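Long-range contacts in catechol O-methyltransferase (Mycobacterium tuberculosis, PDB 6JCL), which catalyses the metal-dependent transfer of a methyl group from S-adenosyl-L-methionine to a hydroxyl of catechol-like compounds, giving guaiacols and S-adenosyl-L-homocysteine: residues I42-Q48 and T205-K209; R169-L174 and D181-R186. All coordinates share one frame; numbering follows the deposited sequence.

Both contacts belong to one Rossmann-like methyltransferase domain, built on a mixed seven-stranded sheet, with their centres about 17 Å apart and their nearest atoms about 6 Å apart, so they do not touch. Contact 1 joins residues far apart in the sequence, from the loop leading into helix 46-58 to the end of strand 198-206 and the turn after it. Contact 2 is local and falls between these two in the chain, folding the loop after strand 160-165 onto helix 180-194, the helix that precedes strand 198-206. Contact 1 borders the cofactor pocket; contact 2 carries a strontium ion of its own. Each also reaches the second subunit of the homodimer.

Contact 1: residues I42-Q48 and T205-K209; sequences IAVSAQQ and TVGRK. With SAH (S-adenosyl-L-homocysteine), chain I.
Lys209 reaches over the loop that leads into helix 46-58 and spends its ammonium group on two consecutive carbonyls. NZ donates to Ile42 O at 3.2 Å and to Ala43 O at 3.0 Å, in both cases from well above the carbonyl plane, about 65° out of it. The chain is extended to CD and then kinks at chi3 (62°), and this bend turns the amine down onto the loop. A water 2.7 Å from Lys209 NZ takes a further bond from the amine and donates to Gln48 OE1, so the charge and the amide oxygen share a bridge. Short of the amine, CD lies 3.6 Å from Gln48 OE1, where the lysine passes slantwise over the glutamine.

Gln48 is held there by the residue that caps its helix. Its OE1 accepts from Ser45 N at 2.9 Å with a nearly straight N-H, while Gln48 N donates back to Ser45 OG at 3.2 Å. This reciprocal pair is a capping box, with Ser45 as N-cap of the helix. The other end of the amide, NE2, gives a hydrogen to a second water, which has a weak link to Thr205 OG1.

Ser45 CB also lies loosely at the edge of the Arg208 guanidinium, near its plane, in the conformer described, one of two modelled. There the guanidinium makes a salt bridge with Asp17 of helix 9-21, and NH1 donates to a water shared with Gln47 N. Thr205 and Val206 extend the sheet into the second subunit through an antiparallel ladder. On their other side Ile42, Ala43 and Val44 line the cofactor pocket: Val44 N donates to the carboxylate OXT of S-adenosyl-L-homocysteine at 2.9 Å, and Ile42 CD1 rests beside its sulfur.

Contact 2: residues R169-L174 and D181-R186; sequences RGGGIL and DAVAAR. With SR (strontium ion), chain L.
Two arginines work at the two ends of this contact, one from each segment. Arg169 reaches from the loop to Asp181 near the start of helix 180-194 and forms a salt bridge, NE donating to OD2 at 2.8 Å with an N-H...O angle of 158°. The side chains cross at about a right angle: the acceptor lies in the guanidinium plane, at its edge, whereas NE meets the carboxylate from above its plane, the two planes being 44° apart. Bends at chi2 and chi3, both near -50°, fold the arginine back and bring CG and CD close to the same oxygen. NH1 forms a second salt bridge, with Asp212.

At the far end Arg186 runs the other way. In the conformer described here, one of two modelled, CG is anti to the backbone nitrogen and the chain straight to NE; it passes alongside Ile173, and NH2 donates to Ile173 O at 2.8 Å, somewhat tilted from the carbonyl plane.

Between the arginines small side chains pack on the backbone and on each other. Ala182 CB presses on the backbone of Gly172, 3.6 Å from its O, at a point where the loop carries no side chain. Ile173 points CG2 at the helix, 3.6 Å from Ala185 CB, and its side chain also packs on Val12 of the second subunit.

Asp181 chelates a strontium ion through OD1 and OD2, at 2.5 and 2.7 Å, so OD2 serves metal and arginine together, a sharing that would be expected to polarise the carboxylate. Asp179 binds the ion too, a two-aspartate site at the start of helix 180-194, separate from the divalent-cation site of Asp139, Asp165 and Asn166, also occupied by strontium.

Contact 1: residues I42-Q48 and T205-K209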
# COMPACT_ATOMS: atom_id res chain seq x y z
N ILE A 42 -13.39 -10.20 -12.47
CA ILE A 42 -12.18 -10.41 -11.67
C ILE A 42 -11.32 -9.14 -11.60
O ILE A 42 -10.13 -9.21 -11.31
CB ILE A 42 -11.35 -11.58 -12.23
CG1 ILE A 42 -10.85 -11.27 -13.64
CG2 ILE A 42 -12.17 -12.93 -12.16
CD1 ILE A 42 -9.89 -12.34 -14.22
N ALA A 43 -11.92 -7.99 -11.88
CA ALA A 43 -11.23 -6.71 -11.79
C ALA A 43 -10.85 -6.40 -10.35
O ALA A 43 -11.40 -6.95 -9.39
CB ALA A 43 -12.14 -5.60 -12.32
N VAL A 44 -9.91 -5.46 -10.20
CA VAL A 44 -9.58 -5.00 -8.85
C VAL A 44 -10.84 -4.44 -8.20
O VAL A 44 -11.73 -3.90 -8.86
CB VAL A 44 -8.46 -3.94 -8.86
CG1 VAL A 44 -7.15 -4.55 -9.29
CG2 VAL A 44 -8.84 -2.74 -9.73
N SER A 45 -10.93 -4.58 -6.88
CA SER A 45 -12.00 -3.93 -6.16
C SER A 45 -11.78 -2.42 -6.17
O SER A 45 -10.70 -1.93 -6.52
CB SER A 45 -12.05 -4.42 -4.72
OG SER A 45 -10.91 -3.93 -4.04
N ALA A 46 -12.80 -1.68 -5.76
CA ALA A 46 -12.67 -0.23 -5.77
C ALA A 46 -11.57 0.24 -4.81
O ALA A 46 -10.82 1.16 -5.13
CB ALA A 46 -14.00 0.44 -5.45
N GLN A 47 -11.48 -0.35 -3.61
CA GLN A 47 -10.42 0.08 -2.69
C GLN A 47 -9.03 -0.24 -3.25
O GLN A 47 -8.08 0.55 -3.08
CB GLN A 47 -10.59 -0.59 -1.31
CG GLN A 47 -11.91 -0.23 -0.56
CD GLN A 47 -12.16 1.26 -0.45
OE1 GLN A 47 -11.39 2.00 0.17
NE2 GLN A 47 -13.27 1.72 -1.04
N GLN A 48 -8.90 -1.40 -3.90
CA GLN A 48 -7.64 -1.79 -4.51
C GLN A 48 -7.28 -0.87 -5.67
O GLN A 48 -6.12 -0.46 -5.82
CB GLN A 48 -7.72 -3.24 -5.00
CG GLN A 48 -7.87 -4.24 -3.89
CD GLN A 48 -8.17 -5.63 -4.44
OE1 GLN A 48 -8.58 -5.79 -5.59
NE2 GLN A 48 -7.99 -6.65 -3.60
N THR A 205 -4.45 -9.40 2.08
CA THR A 205 -5.65 -8.57 2.10
C THR A 205 -6.89 -9.45 2.17
O THR A 205 -6.87 -10.63 1.81
CB THR A 205 -5.76 -7.67 0.87
OG1 THR A 205 -5.86 -8.45 -0.33
CG2 THR A 205 -4.54 -6.73 0.79
N VAL A 206 -7.97 -8.85 2.65
CA VAL A 206 -9.30 -9.44 2.55
C VAL A 206 -10.23 -8.35 2.06
O VAL A 206 -9.87 -7.17 1.99
CB VAL A 206 -9.80 -10.06 3.88
CG1 VAL A 206 -9.00 -11.34 4.21
CG2 VAL A 206 -9.69 -9.04 5.03
N GLY A 207 -11.44 -8.74 1.74
CA GLY A 207 -12.44 -7.80 1.24
C GLY A 207 -13.42 -8.51 0.33
O GLY A 207 -13.69 -9.69 0.50
N ARG A 208 -13.92 -7.75 -0.65
CA ARG A 208 -14.90 -8.31 -1.59
C ARG A 208 -14.36 -9.55 -2.28
O ARG A 208 -15.12 -10.49 -2.55
CB ARG A 208 -15.27 -7.24 -2.62
CG ARG A 208 -16.45 -7.62 -3.52
CD ARG A 208 -16.84 -6.40 -4.35
NE ARG A 208 -16.35 -5.19 -3.70
CZ ARG A 208 -17.10 -4.36 -3.00
NH1 ARG A 208 -16.55 -3.31 -2.43
NH2 ARG A 208 -18.40 -4.58 -2.84
N LYS A 209 -13.06 -9.57 -2.59
CA LYS A 209 -12.50 -10.64 -3.40
C LYS A 209 -11.92 -11.80 -2.58
O LYS A 209 -11.36 -12.73 -3.17
CB LYS A 209 -11.43 -10.06 -4.34
CG LYS A 209 -12.01 -8.99 -5.27
CD LYS A 209 -10.93 -8.43 -6.21
CE LYS A 209 -10.40 -9.53 -7.09
NZ LYS A 209 -9.49 -8.96 -8.17
N SAH I . -5.89 -5.76 -14.25
CA SAH I . -7.31 -6.01 -14.54
CB SAH I . -7.58 -7.51 -14.54
CG SAH I . -6.65 -8.32 -15.44
SD SAH I . -7.29 -10.00 -15.62
C SAH I . -8.21 -5.31 -13.53
O SAH I . -9.18 -4.61 -13.88
OXT SAH I . -7.95 -5.41 -12.34
C5' SAH I . -5.87 -10.68 -16.52
C4' SAH I . -5.79 -10.23 -17.98
O4' SAH I . -4.54 -10.66 -18.49
C3' SAH I . -6.85 -10.85 -18.90
O3' SAH I . -7.51 -9.79 -19.61
C2' SAH I . -6.07 -11.72 -19.87
O2' SAH I . -6.65 -11.84 -21.16
C1' SAH I . -4.69 -11.05 -19.84
N9 SAH I . -3.57 -11.90 -20.26
C8 SAH I . -3.40 -13.24 -20.00
N7 SAH I . -2.23 -13.62 -20.57
C5 SAH I . -1.67 -12.54 -21.17
C6 SAH I . -0.49 -12.39 -21.90
N6 SAH I . 0.34 -13.42 -22.11
N1 SAH I . -0.18 -11.15 -22.39
C2 SAH I . -1.03 -10.07 -22.19
N3 SAH I . -2.20 -10.22 -21.48
C4 SAH I . -2.50 -11.45 -20.98
O HOH W 1 -13.56 -2.44 -2.60
O HOH W 2 -7.25 -7.94 -7.02
O HOH W 3 -6.95 -5.75 -1.33

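Contact 2: residues R169-L174 and D181-R186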
# COMPACT_ATOMS: atom_id res chain seq x y z
N ARG A 169 -3.48 -16.00 -2.66
CA ARG A 169 -4.40 -17.03 -3.13
C ARG A 169 -4.93 -17.88 -1.97
O ARG A 169 -4.85 -19.11 -1.97
CB ARG A 169 -3.74 -17.92 -4.21
CG ARG A 169 -3.29 -17.14 -5.48
CD ARG A 169 -4.41 -16.23 -6.06
NE ARG A 169 -5.62 -17.03 -6.20
CZ ARG A 169 -6.82 -16.72 -5.72
NH1 ARG A 169 -7.02 -15.57 -5.08
NH2 ARG A 169 -7.83 -17.59 -5.85
N GLY A 170 -5.50 -17.20 -0.97
CA GLY A 170 -6.13 -17.92 0.13
C GLY A 170 -5.20 -18.81 0.94
O GLY A 170 -5.65 -19.79 1.52
N GLY A 171 -3.91 -18.47 0.99
CA GLY A 171 -2.93 -19.27 1.69
C GLY A 171 -2.41 -20.44 0.89
O GLY A 171 -1.59 -21.20 1.41
N GLY A 172 -2.88 -20.61 -0.35
CA GLY A 172 -2.46 -21.74 -1.16
C GLY A 172 -0.98 -21.75 -1.48
O GLY A 172 -0.46 -22.78 -1.89
N ILE A 173 -0.30 -20.61 -1.32
CA ILE A 173 1.14 -20.57 -1.54
C ILE A 173 1.88 -21.43 -0.53
O ILE A 173 3.04 -21.76 -0.75
CB ILE A 173 1.69 -19.13 -1.48
CG1 ILE A 173 1.31 -18.45 -0.17
CG2 ILE A 173 1.19 -18.29 -2.67
CD1 ILE A 173 2.16 -17.16 0.11
N LEU A 174 1.21 -21.85 0.55
CA LEU A 174 1.82 -22.75 1.54
C LEU A 174 1.43 -24.21 1.31
O LEU A 174 1.94 -25.08 2.00
CB LEU A 174 1.41 -22.34 2.96
CG LEU A 174 2.19 -21.20 3.63
CD1 LEU A 174 2.61 -20.14 2.66
CD2 LEU A 174 1.39 -20.61 4.78
N ASP A 181 -2.21 -20.80 -9.99
CA ASP A 181 -1.94 -19.43 -9.52
C ASP A 181 -1.25 -19.41 -8.16
O ASP A 181 -0.44 -18.52 -7.90
CB ASP A 181 -3.24 -18.61 -9.50
CG ASP A 181 -4.41 -19.40 -8.90
OD1 ASP A 181 -4.98 -20.23 -9.66
OD2 ASP A 181 -4.74 -19.23 -7.72
N ALA A 182 -1.48 -20.42 -7.32
CA ALA A 182 -0.77 -20.48 -6.05
C ALA A 182 0.69 -20.92 -6.23
O ALA A 182 1.59 -20.35 -5.62
CB ALA A 182 -1.52 -21.41 -5.09
N VAL A 183 0.94 -21.90 -7.10
CA VAL A 183 2.31 -22.29 -7.40
C VAL A 183 3.09 -21.11 -7.97
O VAL A 183 4.23 -20.83 -7.57
CB VAL A 183 2.32 -23.49 -8.36
CG1 VAL A 183 3.72 -23.72 -8.87
CG2 VAL A 183 1.84 -24.74 -7.63
N ALA A 184 2.49 -20.40 -8.93
CA ALA A 184 3.15 -19.25 -9.53
C ALA A 184 3.39 -18.15 -8.50
O ALA A 184 4.45 -17.51 -8.48
CB ALA A 184 2.31 -18.70 -10.70
N ALA A 185 2.40 -17.91 -7.64
CA ALA A 185 2.57 -16.86 -6.64
C ALA A 185 3.71 -17.18 -5.68
O ALA A 185 4.49 -16.29 -5.32
CB ALA A 185 1.27 -16.67 -5.86
N ARG A 186 3.81 -18.42 -5.24
CA ARG A 186 4.90 -18.77 -4.32
C ARG A 186 6.25 -18.57 -4.99
O ARG A 186 7.18 -18.02 -4.37
CB ARG A 186 4.74 -20.21 -3.84
CG ARG A 186 5.85 -20.68 -2.91
CD ARG A 186 5.69 -22.17 -2.57
NE ARG A 186 6.75 -22.69 -1.73
CZ ARG A 186 6.72 -22.68 -0.40
NH1 ARG A 186 7.73 -23.19 0.30
NH2 ARG A 186 5.68 -22.15 0.24
SR SR L . -6.30 -21.41 -7.91